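Local coordinates for regulatory protein (Pseudomonas aeruginosa, PDB 5J2Y) that binds promoter DNA as a repressor in quorum sensing, acting as a global regulator of gene expression, including virulence genes, at residues A13-A18 / F60-Q65. Sequence-based numbering, arbitrary orientation.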
ATOM      1  N   ALA A  13      -5.930   4.763   0.786  1.00 27.57           N
ATOM      2  CA  ALA A  13      -5.727   3.620   1.643  1.00 32.61           C
ATOM      3  C   ALA A  13      -6.856   2.612   1.489  1.00 35.60           C
ATOM      4  O   ALA A  13      -6.608   1.405   1.404  1.00 33.61           O
ATOM      5  CB  ALA A  13      -5.606   4.056   3.084  1.00 38.07           C
ATOM      6  N   PHE A  14      -8.085   3.112   1.374  1.00 32.34           N
ATOM      7  CA  PHE A  14      -9.217   2.220   1.121  1.00 33.21           C
ATOM      8  C   PHE A  14      -9.110   1.521  -0.231  1.00 36.26           C
ATOM      9  O   PHE A  14      -9.466   0.340  -0.365  1.00 38.16           O
ATOM     10  CB  PHE A  14     -10.522   2.969   1.267  1.00 31.71           C
ATOM     11  CG  PHE A  14     -10.680   3.598   2.607  1.00 30.70           C
ATOM     12  CD1 PHE A  14     -11.121   2.849   3.687  1.00 31.70           C
ATOM     13  CD2 PHE A  14     -10.330   4.905   2.807  1.00 32.66           C
ATOM     14  CE1 PHE A  14     -11.295   3.438   4.923  1.00 31.63           C
ATOM     15  CE2 PHE A  14     -10.463   5.513   4.049  1.00 33.98           C
ATOM     16  CZ  PHE A  14     -10.947   4.772   5.114  1.00 33.69           C
ATOM     17  N   ARG A  15      -8.608   2.241  -1.231  1.00 33.28           N
ATOM     18  CA  ARG A  15      -8.420   1.662  -2.552  1.00 37.64           C
ATOM     19  C   ARG A  15      -7.427   0.534  -2.327  1.00 36.25           C
ATOM     20  O   ARG A  15      -7.710  -0.631  -2.609  1.00 37.44           O
ATOM     21  CB  ARG A  15      -7.849   2.692  -3.523  1.00 42.90           C
ATOM     22  CG  ARG A  15      -8.887   3.332  -4.431  1.00 50.95           C
ATOM     23  CD  ARG A  15      -8.327   3.575  -5.824  1.00 60.52           C
ATOM     24  NE  ARG A  15      -8.559   2.438  -6.711  1.00 68.37           N
ATOM     25  CZ  ARG A  15      -8.073   2.342  -7.944  1.00 70.14           C
ATOM     26  NH1 ARG A  15      -8.334   1.272  -8.681  1.00 70.98           N
ATOM     27  NH2 ARG A  15      -7.326   3.319  -8.443  1.00 64.07           N
ATOM     28  N   ALA A  16      -6.265   0.899  -1.798  1.00 32.78           N
ATOM     29  CA  ALA A  16      -5.213  -0.074  -1.459  1.00 33.49           C
ATOM     30  C   ALA A  16      -5.744  -1.337  -0.807  1.00 32.61           C
ATOM     31  O   ALA A  16      -5.304  -2.418  -1.140  1.00 34.66           O
ATOM     32  CB  ALA A  16      -4.169   0.560  -0.552  1.00 35.50           C
ATOM     33  N   LYS A  17      -6.676  -1.182   0.134  1.00 34.20           N
ATOM     34  CA  LYS A  17      -7.320  -2.311   0.806  1.00 34.16           C
ATOM     35  C   LYS A  17      -8.121  -3.198  -0.141  1.00 36.63           C
ATOM     36  O   LYS A  17      -8.046  -4.432  -0.077  1.00 33.83           O
ATOM     37  CB  LYS A  17      -8.237  -1.830   1.910  1.00 36.87           C
ATOM     38  CG  LYS A  17      -8.866  -2.977   2.698  1.00 36.99           C
ATOM     39  CD  LYS A  17      -9.724  -2.465   3.841  1.00 33.66           C
ATOM     40  CE  LYS A  17     -10.465  -3.628   4.481  1.00 35.16           C
ATOM     41  NZ  LYS A  17     -11.244  -3.208   5.686  1.00 33.17           N
ATOM     42  N   ALA A  18      -8.886  -2.573  -1.025  1.00 37.17           N
ATOM     43  CA  ALA A  18      -9.641  -3.328  -2.033  1.00 36.25           C
ATOM     44  C   ALA A  18      -8.748  -4.147  -2.966  1.00 36.56           C
ATOM     45  O   ALA A  18      -9.099  -5.244  -3.359  1.00 38.77           O
ATOM     46  CB  ALA A  18     -10.495  -2.375  -2.845  1.00 37.63           C
ATOM     47  N   PHE A  60       1.459   4.974  -7.616  1.00 26.89           N
ATOM     48  CA  PHE A  60       2.227   4.390  -8.709  1.00 27.46           C
ATOM     49  C   PHE A  60       2.115   2.876  -8.767  1.00 28.78           C
ATOM     50  O   PHE A  60       2.198   2.275  -9.845  1.00 30.06           O
ATOM     51  CB  PHE A  60       3.695   4.818  -8.601  1.00 25.74           C
ATOM     52  CG  PHE A  60       3.896   6.279  -8.859  1.00 28.98           C
ATOM     53  CD1 PHE A  60       3.511   6.845 -10.093  1.00 29.77           C
ATOM     54  CD2 PHE A  60       4.480   7.108  -7.900  1.00 29.69           C
ATOM     55  CE1 PHE A  60       3.697   8.198 -10.336  1.00 29.12           C
ATOM     56  CE2 PHE A  60       4.680   8.462  -8.157  1.00 29.50           C
ATOM     57  CZ  PHE A  60       4.288   9.006  -9.359  1.00 28.73           C
ATOM     58  N   TYR A  61       1.962   2.265  -7.601  1.00 26.22           N
ATOM     59  CA  TYR A  61       1.781   0.824  -7.521  1.00 26.78           C
ATOM     60  C   TYR A  61       0.449   0.342  -8.098  1.00 25.75           C
ATOM     61  O   TYR A  61       0.396  -0.589  -8.885  1.00 28.66           O
ATOM     62  CB  TYR A  61       1.860   0.377  -6.061  1.00 23.76           C
ATOM     63  CG  TYR A  61       1.749  -1.115  -5.874  1.00 22.78           C
ATOM     64  CD1 TYR A  61       2.770  -1.968  -6.228  1.00 23.51           C
ATOM     65  CD2 TYR A  61       0.592  -1.677  -5.325  1.00 24.68           C
ATOM     66  CE1 TYR A  61       2.674  -3.352  -6.020  1.00 23.17           C
ATOM     67  CE2 TYR A  61       0.481  -3.039  -5.132  1.00 24.09           C
ATOM     68  CZ  TYR A  61       1.524  -3.875  -5.466  1.00 24.50           C
ATOM     69  OH  TYR A  61       1.365  -5.241  -5.281  1.00 25.32           O
ATOM     70  N   ILE A  62      -0.617   0.963  -7.652  1.00 29.96           N
ATOM     71  CA  ILE A  62      -1.970   0.596  -8.059  1.00 32.87           C
ATOM     72  C   ILE A  62      -2.195   0.784  -9.577  1.00 33.27           C
ATOM     73  O   ILE A  62      -2.737  -0.099 -10.246  1.00 34.72           O
ATOM     74  CB  ILE A  62      -2.981   1.388  -7.210  1.00 35.72           C
ATOM     75  CG1 ILE A  62      -3.082   0.737  -5.844  1.00 39.48           C
ATOM     76  CG2 ILE A  62      -4.360   1.398  -7.835  1.00 37.36           C
ATOM     77  CD1 ILE A  62      -3.547   1.683  -4.773  1.00 41.89           C
ATOM     78  N   GLU A  63      -1.685   1.873 -10.138  1.00 32.95           N
ATOM     79  CA  GLU A  63      -1.762   2.083 -11.591  1.00 33.94           C
ATOM     80  C   GLU A  63      -0.806   1.152 -12.408  1.00 34.53           C
ATOM     81  O   GLU A  63      -0.827   1.127 -13.633  1.00 37.62           O
ATOM     82  CB  GLU A  63      -1.636   3.574 -11.902  1.00 33.29           C
ATOM     83  CG  GLU A  63      -0.211   4.072 -11.974  1.00 38.81           C
ATOM     84  CD  GLU A  63      -0.082   5.539 -12.460  1.00 47.72           C
ATOM     85  OE1 GLU A  63       1.070   6.013 -12.760  1.00 50.27           O
ATOM     86  OE2 GLU A  63      -1.139   6.216 -12.562  1.00 50.81           O
ATOM     87  N   GLY A  64      -0.029   0.317 -11.732  1.00 32.39           N
ATOM     88  CA  GLY A  64       0.810  -0.686 -12.405  1.00 31.04           C
ATOM     89  C   GLY A  64       2.189  -0.193 -12.779  1.00 31.96           C
ATOM     90  O   GLY A  64       2.929  -0.885 -13.439  1.00 38.23           O
ATOM     91  N   GLN A  65       2.558   1.000 -12.355  1.00 33.84           N
ATOM     92  CA  GLN A  65       3.854   1.588 -12.765  1.00 36.83           C
ATOM     93  C   GLN A  65       5.055   1.095 -11.971  1.00 32.56           C
ATOM     94  O   GLN A  65       6.164   1.237 -12.413  1.00 36.98           O
ATOM     95  CB  GLN A  65       3.777   3.100 -12.684  1.00 41.06           C
ATOM     96  CG  GLN A  65       5.052   3.766 -13.137  1.00 52.63           C
ATOM     97  CD  GLN A  65       4.883   5.243 -13.408  1.00 61.43           C
ATOM     98  OE1 GLN A  65       3.759   5.725 -13.619  1.00 69.89           O
ATOM     99  NE2 GLN A  65       6.002   5.982 -13.392  1.00 59.53           N
TER
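Ile62 meets Ala16 and Arg15 of helix 9-22 with two separate methyls, and its branching shows how one aliphatic side chain can serve a buried and an exposed neighbour at once. On the enclosed side, CD1 settles against the backbone of the buried Ala16, 4.1 Å from its CA, with the Ala16 CB slightly farther off at 4.4 Å. Ala16 adds little bulk of its own, and the CA atoms of the two residues stand 7.4 Å apart. Met12 and Thr19, one turn to either side of Ala16 along the same helix, also touch Ile62, while Ala16 in turn meets Phe30 of helix 27-32. This is the all-helical fold of an RsaL-like helix-turn-helix domain, in which the last turn of helix 52-62 packs against helix 9-22; the nearest atom of the contact lies about 5 Å from the bound DNA. Just beyond, Gly64, with its positive phi of 89°, ends helix 52-62 in a Schellman motif, Gly64 N bonding back to Tyr61 O and Gln65 N to Phe60 O. The Arg15 side is the solvent-exposed one, though its atoms come closer. There CG2 of Ile62, turned anti to the backbone N, lies under one face of the Arg15 guanidinium, displaced toward its rim and 3.6 Å from NH2. A bend at chi3 (90°) helps bring the end of the arginine chain round to this methyl.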